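Long-range contact in glucose-6-phosphate 1-dehydrogenase (Kluyveromyces lactis, PDB 7E6H), which probably catalyses the NADP+-dependent oxidation of glucose 6-phosphate to 6-phosphogluconolactone, the rate-limiting first step of the oxidative pentose-phosphate pathway: residues A[8-13]-A[106-111]. Sequence-based numbering, arbitrary orientation.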
loop_
_atom_site.group_PDB
_atom_site.type_symbol
_atom_site.label_atom_id
_atom_site.label_comp_id
_atom_site.label_asym_id
_atom_site.label_seq_id
_atom_site.Cartn_x
_atom_site.Cartn_y
_atom_site.Cartn_z
ATOM N N ASN A 8 7.108 28.051 5.609
ATOM C CA ASN A 8 7.236 28.577 4.256
ATOM C C ASN A 8 7.514 27.489 3.235
ATOM O O ASN A 8 8.063 27.762 2.159
ATOM C CB ASN A 8 8.310 29.665 4.191
ATOM C CG ASN A 8 8.247 30.598 5.378
ATOM O OD1 ASN A 8 7.245 31.283 5.586
ATOM N ND2 ASN A 8 9.309 30.611 6.181
ATOM N N THR A 9 7.148 26.254 3.555
ATOM C CA THR A 9 7.117 25.209 2.545
ATOM C C THR A 9 5.883 25.417 1.670
ATOM O O THR A 9 4.806 25.779 2.155
ATOM C CB THR A 9 7.131 23.811 3.192
ATOM O OG1 THR A 9 5.796 23.362 3.445
ATOM C CG2 THR A 9 7.890 23.833 4.507
ATOM N N VAL A 10 6.054 25.262 0.368
ATOM C CA VAL A 10 4.948 25.381 -0.565
ATOM C C VAL A 10 4.673 24.002 -1.141
ATOM O O VAL A 10 5.588 23.327 -1.628
ATOM C CB VAL A 10 5.238 26.422 -1.663
ATOM C CG1 VAL A 10 6.705 26.419 -2.008
ATOM C CG2 VAL A 10 4.369 26.173 -2.897
ATOM N N ILE A 11 3.420 23.572 -1.041
ATOM C CA ILE A 11 2.979 22.270 -1.517
ATOM C C ILE A 11 2.104 22.510 -2.736
ATOM O O ILE A 11 1.073 23.189 -2.646
ATOM C CB ILE A 11 2.205 21.507 -0.433
ATOM C CG1 ILE A 11 3.115 21.135 0.729
ATOM C CG2 ILE A 11 1.540 20.269 -1.009
ATOM C CD1 ILE A 11 2.354 20.757 2.002
ATOM N N THR A 12 2.520 21.983 -3.878
ATOM C CA THR A 12 1.731 22.051 -5.101
ATOM C C THR A 12 1.201 20.671 -5.451
ATOM O O THR A 12 1.980 19.730 -5.641
ATOM C CB THR A 12 2.539 22.632 -6.262
ATOM O OG1 THR A 12 3.249 23.800 -5.819
ATOM C CG2 THR A 12 1.616 22.975 -7.421
ATOM N N ILE A 13 -0.122 20.562 -5.536
ATOM C CA ILE A 13 -0.791 19.339 -5.964
ATOM C C ILE A 13 -1.127 19.495 -7.439
ATOM O O ILE A 13 -1.922 20.363 -7.814
ATOM C CB ILE A 13 -2.050 19.053 -5.135
ATOM C CG1 ILE A 13 -1.707 18.970 -3.652
ATOM C CG2 ILE A 13 -2.694 17.756 -5.576
ATOM C CD1 ILE A 13 -1.900 20.259 -2.927
ATOM N N GLU A 106 7.556 34.628 -5.363
ATOM C CA GLU A 106 6.957 35.799 -4.728
ATOM C C GLU A 106 6.639 35.528 -3.262
ATOM O O GLU A 106 7.000 36.315 -2.381
ATOM C CB GLU A 106 5.693 36.194 -5.494
ATOM C CG GLU A 106 4.925 37.376 -4.943
ATOM C CD GLU A 106 3.945 37.935 -5.963
ATOM O OE1 GLU A 106 2.764 38.142 -5.606
ATOM O OE2 GLU A 106 4.352 38.152 -7.126
ATOM N N PHE A 107 5.950 34.418 -2.986
ATOM C CA PHE A 107 5.688 34.011 -1.606
ATOM C C PHE A 107 6.987 33.809 -0.833
ATOM O O PHE A 107 7.093 34.203 0.336
ATOM C CB PHE A 107 4.843 32.731 -1.614
ATOM C CG PHE A 107 4.628 32.108 -0.257
ATOM C CD1 PHE A 107 3.669 32.609 0.613
ATOM C CD2 PHE A 107 5.363 30.993 0.130
ATOM C CE1 PHE A 107 3.464 32.023 1.856
ATOM C CE2 PHE A 107 5.165 30.397 1.369
ATOM C CZ PHE A 107 4.216 30.907 2.234
ATOM N N GLU A 108 7.999 33.218 -1.485
ATOM C CA GLU A 108 9.236 32.852 -0.799
ATOM C C GLU A 108 10.171 34.044 -0.614
ATOM O O GLU A 108 10.828 34.154 0.425
ATOM C CB GLU A 108 9.930 31.710 -1.546
ATOM C CG GLU A 108 9.098 30.435 -1.553
ATOM C CD GLU A 108 9.828 29.210 -2.100
ATOM O OE1 GLU A 108 10.379 29.305 -3.225
ATOM O OE2 GLU A 108 9.833 28.148 -1.427
ATOM N N ALA A 109 10.246 34.945 -1.601
ATOM C CA ALA A 109 11.007 36.178 -1.407
ATOM C C ALA A 109 10.366 37.067 -0.348
ATOM O O ALA A 109 11.067 37.809 0.348
ATOM C CB ALA A 109 11.136 36.940 -2.726
ATOM N N GLU A 110 9.044 36.984 -0.202
ATOM C CA GLU A 110 8.331 37.710 0.842
ATOM C C GLU A 110 8.766 37.299 2.247
ATOM O O GLU A 110 8.593 38.079 3.187
ATOM C CB GLU A 110 6.830 37.499 0.643
ATOM C CG GLU A 110 5.950 37.807 1.832
ATOM C CD GLU A 110 4.508 38.032 1.427
ATOM O OE1 GLU A 110 4.265 38.318 0.232
ATOM O OE2 GLU A 110 3.620 37.912 2.299
ATOM N N LYS A 111 9.337 36.109 2.414
ATOM C CA LYS A 111 9.864 35.662 3.695
ATOM C C LYS A 111 11.374 35.465 3.605
ATOM O O LYS A 111 11.947 35.342 2.522
ATOM C CB LYS A 111 9.199 34.355 4.143
ATOM C CG LYS A 111 7.785 34.515 4.663
ATOM C CD LYS A 111 6.766 34.458 3.547
ATOM C CE LYS A 111 5.391 34.826 4.070
ATOM N NZ LYS A 111 5.090 34.096 5.343
#
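Asn8 meets both Phe107 and Lys111, and its CA and the CA of Glu108, 6.9 Å apart, are the closest pair of CA atoms across the two segments. Its backbone is in the left-handed helical region, in the loop leading to the strand, and its CB points at the helix end. The amide then lies against the lysine chain: Asn8 OD1 is 3.4 Å from Lys111 CG, a contact with the aliphatic part. Bends at chi2 (87°) and chi4 (-47°) curl that chain round the same oxygen and bring Lys111 NZ to 3.6 Å from Asn8 OD1, too long to count as a hydrogen bond. Phe107 approaches the backbone instead. Its ring reaches over to Asn8, where Phe107 CE2 stands 4.0 Å from Asn8 CA in an oblique approach; further along, the ring also touches Lys43.

Thr9 turns its CB from the helix, and the chain enters strand 9-14, an inner strand of the parallel sheet of the Rossmann-type NADP-binding domain. Its backbone bonds run to Lys43 and Ile45 on one flank and to His117 and Leu119 on the other. Helix 94-109 packs on one face of this sheet, whereas Ile11 and Ile13 send their side chains to helix 19-34.

Val10 faces helix 94-109. Its CG1 lies 3.6 Å from Glu108 OE2, the two side chains crossing at about a right angle. Extended beyond CG, the Glu108 chain carries its carboxylate in over the sheet, where OE1 forms a salt bridge with Arg118 of the adjacent strand. That pairing probably offsets the cost of holding a buried acid beside a valine methyl.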